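Local coordinates for protein delta-1-pyrroline-5-carboxylate dehydrogenase, mitochondrial (Mus musculus, PDB 4E3X) that catalyses the NAD+-dependent oxidation of glutamate gamma-semialdehyde to glutamate, probably as the final step of proline breakdown in mitochondria, at residues 289-292 with 293-297. Sequence-based numbering, arbitrary orientation.
Sequences PTFK and HLWRQ. With PRO (proline), chain C.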
loop_
_atom_site.group_PDB
_atom_site.type_symbol
_atom_site.label_atom_id
_atom_site.label_comp_id
_atom_site.label_asym_id
_atom_site.label_seq_id
_atom_site.Cartn_x
_atom_site.Cartn_y
_atom_site.Cartn_z
ATOM N N PRO B 289 -19.272 6.460 2.787
ATOM C CA PRO B 289 -19.324 7.058 4.130
ATOM C C PRO B 289 -18.821 6.114 5.221
ATOM O O PRO B 289 -18.165 6.571 6.152
ATOM C CB PRO B 289 -20.816 7.364 4.325
ATOM C CG PRO B 289 -21.371 7.472 2.954
ATOM C CD PRO B 289 -20.585 6.523 2.111
ATOM N N THR B 290 -19.112 4.824 5.111
ATOM C CA THR B 290 -18.652 3.891 6.130
ATOM C C THR B 290 -17.123 3.741 6.110
ATOM O O THR B 290 -16.475 3.739 7.164
ATOM C CB THR B 290 -19.336 2.520 5.992
ATOM O OG1 THR B 290 -20.753 2.694 6.118
ATOM C CG2 THR B 290 -18.846 1.555 7.070
ATOM N N PHE B 291 -16.548 3.638 4.917
ATOM C CA PHE B 291 -15.096 3.548 4.801
ATOM C C PHE B 291 -14.426 4.795 5.391
ATOM O O PHE B 291 -13.453 4.696 6.139
ATOM C CB PHE B 291 -14.670 3.318 3.346
ATOM C CG PHE B 291 -13.198 3.077 3.178
ATOM C CD1 PHE B 291 -12.574 2.013 3.819
ATOM C CD2 PHE B 291 -12.431 3.915 2.381
ATOM C CE1 PHE B 291 -11.214 1.796 3.669
ATOM C CE2 PHE B 291 -11.075 3.702 2.228
ATOM C CZ PHE B 291 -10.463 2.650 2.876
ATOM N N LYS B 292 -14.957 5.966 5.065
ATOM C CA LYS B 292 -14.412 7.199 5.622
ATOM C C LYS B 292 -14.513 7.228 7.144
ATOM O O LYS B 292 -13.597 7.685 7.824
ATOM C CB LYS B 292 -15.128 8.415 5.041
ATOM C CG LYS B 292 -14.809 8.669 3.572
ATOM C CD LYS B 292 -15.174 10.087 3.125
ATOM C CE LYS B 292 -16.565 10.472 3.546
ATOM N NZ LYS B 292 -16.981 11.757 2.910
ATOM N N HIS B 293 -15.634 6.749 7.674
ATOM C CA HIS B 293 -15.836 6.721 9.115
ATOM C C HIS B 293 -14.780 5.841 9.790
ATOM O O HIS B 293 -14.163 6.240 10.777
ATOM C CB HIS B 293 -17.242 6.208 9.426
ATOM C CG HIS B 293 -17.541 6.107 10.886
ATOM N ND1 HIS B 293 -17.614 7.211 11.705
ATOM C CD2 HIS B 293 -17.784 5.033 11.675
ATOM C CE1 HIS B 293 -17.898 6.823 12.936
ATOM N NE2 HIS B 293 -18.014 5.508 12.943
ATOM N N LEU B 294 -14.560 4.649 9.239
ATOM C CA LEU B 294 -13.526 3.758 9.773
ATOM C C LEU B 294 -12.139 4.400 9.707
ATOM O O LEU B 294 -11.343 4.294 10.645
ATOM C CB LEU B 294 -13.538 2.425 9.027
ATOM C CG LEU B 294 -14.772 1.566 9.288
ATOM C CD1 LEU B 294 -14.895 0.492 8.228
ATOM C CD2 LEU B 294 -14.732 0.947 10.686
ATOM N N TRP B 295 -11.852 5.061 8.592
ATOM C CA TRP B 295 -10.590 5.761 8.421
ATOM C C TRP B 295 -10.403 6.811 9.515
ATOM O O TRP B 295 -9.318 6.932 10.097
ATOM C CB TRP B 295 -10.575 6.380 7.026
ATOM C CG TRP B 295 -9.320 7.072 6.574
ATOM C CD1 TRP B 295 -8.685 8.130 7.167
ATOM C CD2 TRP B 295 -8.614 6.808 5.361
ATOM N NE1 TRP B 295 -7.607 8.520 6.404
ATOM C CE2 TRP B 295 -7.540 7.725 5.293
ATOM C CE3 TRP B 295 -8.778 5.879 4.327
ATOM C CZ2 TRP B 295 -6.634 7.733 4.230
ATOM C CZ3 TRP B 295 -7.878 5.883 3.280
ATOM C CH2 TRP B 295 -6.818 6.810 3.238
ATOM N N ARG B 296 -11.456 7.563 9.803
ATOM C CA ARG B 296 -11.405 8.595 10.833
ATOM C C ARG B 296 -11.304 8.007 12.250
ATOM O O ARG B 296 -10.661 8.580 13.125
ATOM C CB ARG B 296 -12.601 9.550 10.694
ATOM C CG ARG B 296 -12.492 10.492 9.473
ATOM C CD ARG B 296 -13.723 11.391 9.306
ATOM N NE ARG B 296 -13.428 12.630 8.575
ATOM C CZ ARG B 296 -14.031 13.029 7.453
ATOM N NH1 ARG B 296 -14.975 12.294 6.889
ATOM N NH2 ARG B 296 -13.680 14.180 6.888
ATOM N N GLN B 297 -11.941 6.862 12.474
ATOM C CA GLN B 297 -11.804 6.201 13.770
ATOM C C GLN B 297 -10.370 5.743 14.018
ATOM O O GLN B 297 -9.843 5.871 15.122
ATOM C CB GLN B 297 -12.754 5.017 13.889
ATOM C CG GLN B 297 -14.197 5.453 14.049
ATOM C CD GLN B 297 -15.130 4.304 14.362
ATOM O OE1 GLN B 297 -15.232 3.354 13.590
ATOM N NE2 GLN B 297 -15.821 4.387 15.497
HETATM N N PRO C . -13.049 12.186 -0.495
HETATM C CA PRO C . -14.150 11.861 -1.407
HETATM C C PRO C . -15.459 11.813 -0.644
HETATM O O PRO C . -15.437 11.938 0.580
HETATM C CB PRO C . -13.787 10.461 -1.910
HETATM C CG PRO C . -12.320 10.305 -1.619
HETATM C CD PRO C . -12.115 11.055 -0.350
HETATM O OXT PRO C . -16.538 11.661 -1.224
#
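Phe291 and Trp295, one turn apart on helix 288-300, meet through their rings: Phe291 CE2 lies 3.8 Å from Trp295 CE3, and Phe291 CZ falls in the plane of the indole at its edge. The six-membered rings have centroids 5.8 Å apart and planes at 83°, an oblique pairing. Spaced i to i+4 and both with CG anti to the backbone N, the two rings leave the same side of the helix, where both touch Leu311 of strand 310-314. Phe291 also packs edge-to-face with Phe308 of the second subunit.

On a neighbouring face, Lys292 runs side by side with the modelled conformer of Arg296, one of two deposited, and points the same way. The lysine chain bends at chi3 (-49°), a turn that accompanies the placing of CD and NZ by the carboxylate O of a bound proline, to which NZ donates a 2.8 Å hydrogen bond. In that conformer the two cationic ends, Lys292 NZ and Arg296 NH1, are 4.5 Å apart and share Asp303 OD1 of the second subunit as a common salt-bridge partner. A methionine in place of Lys292 would probably leave the proline carboxylate without this donor and Asp303 with Arg296 alone of this pair.

Beneath the side chains run regular i to i+4 bonds, such as Leu294 N to Thr290 O at 3.0 Å with an N-H...O angle of 168°. Thr290 OG1 turns back to bond Ser287 OG, while its CG2 approaches Leu294 CD1 at 4.3 Å; both side chains rest on Phe284 of strand 279-285. Helix 288-300 forms the crossover of a beta-alpha-beta unit between parallel strands 279-285 and 310-314, in the Rossmann-type NAD+-binding domain of aldehyde dehydrogenases, with Pro289 and Thr290 at its NAD+ site and Phe291, Lys292, Trp295 and Arg296 facing the second subunit.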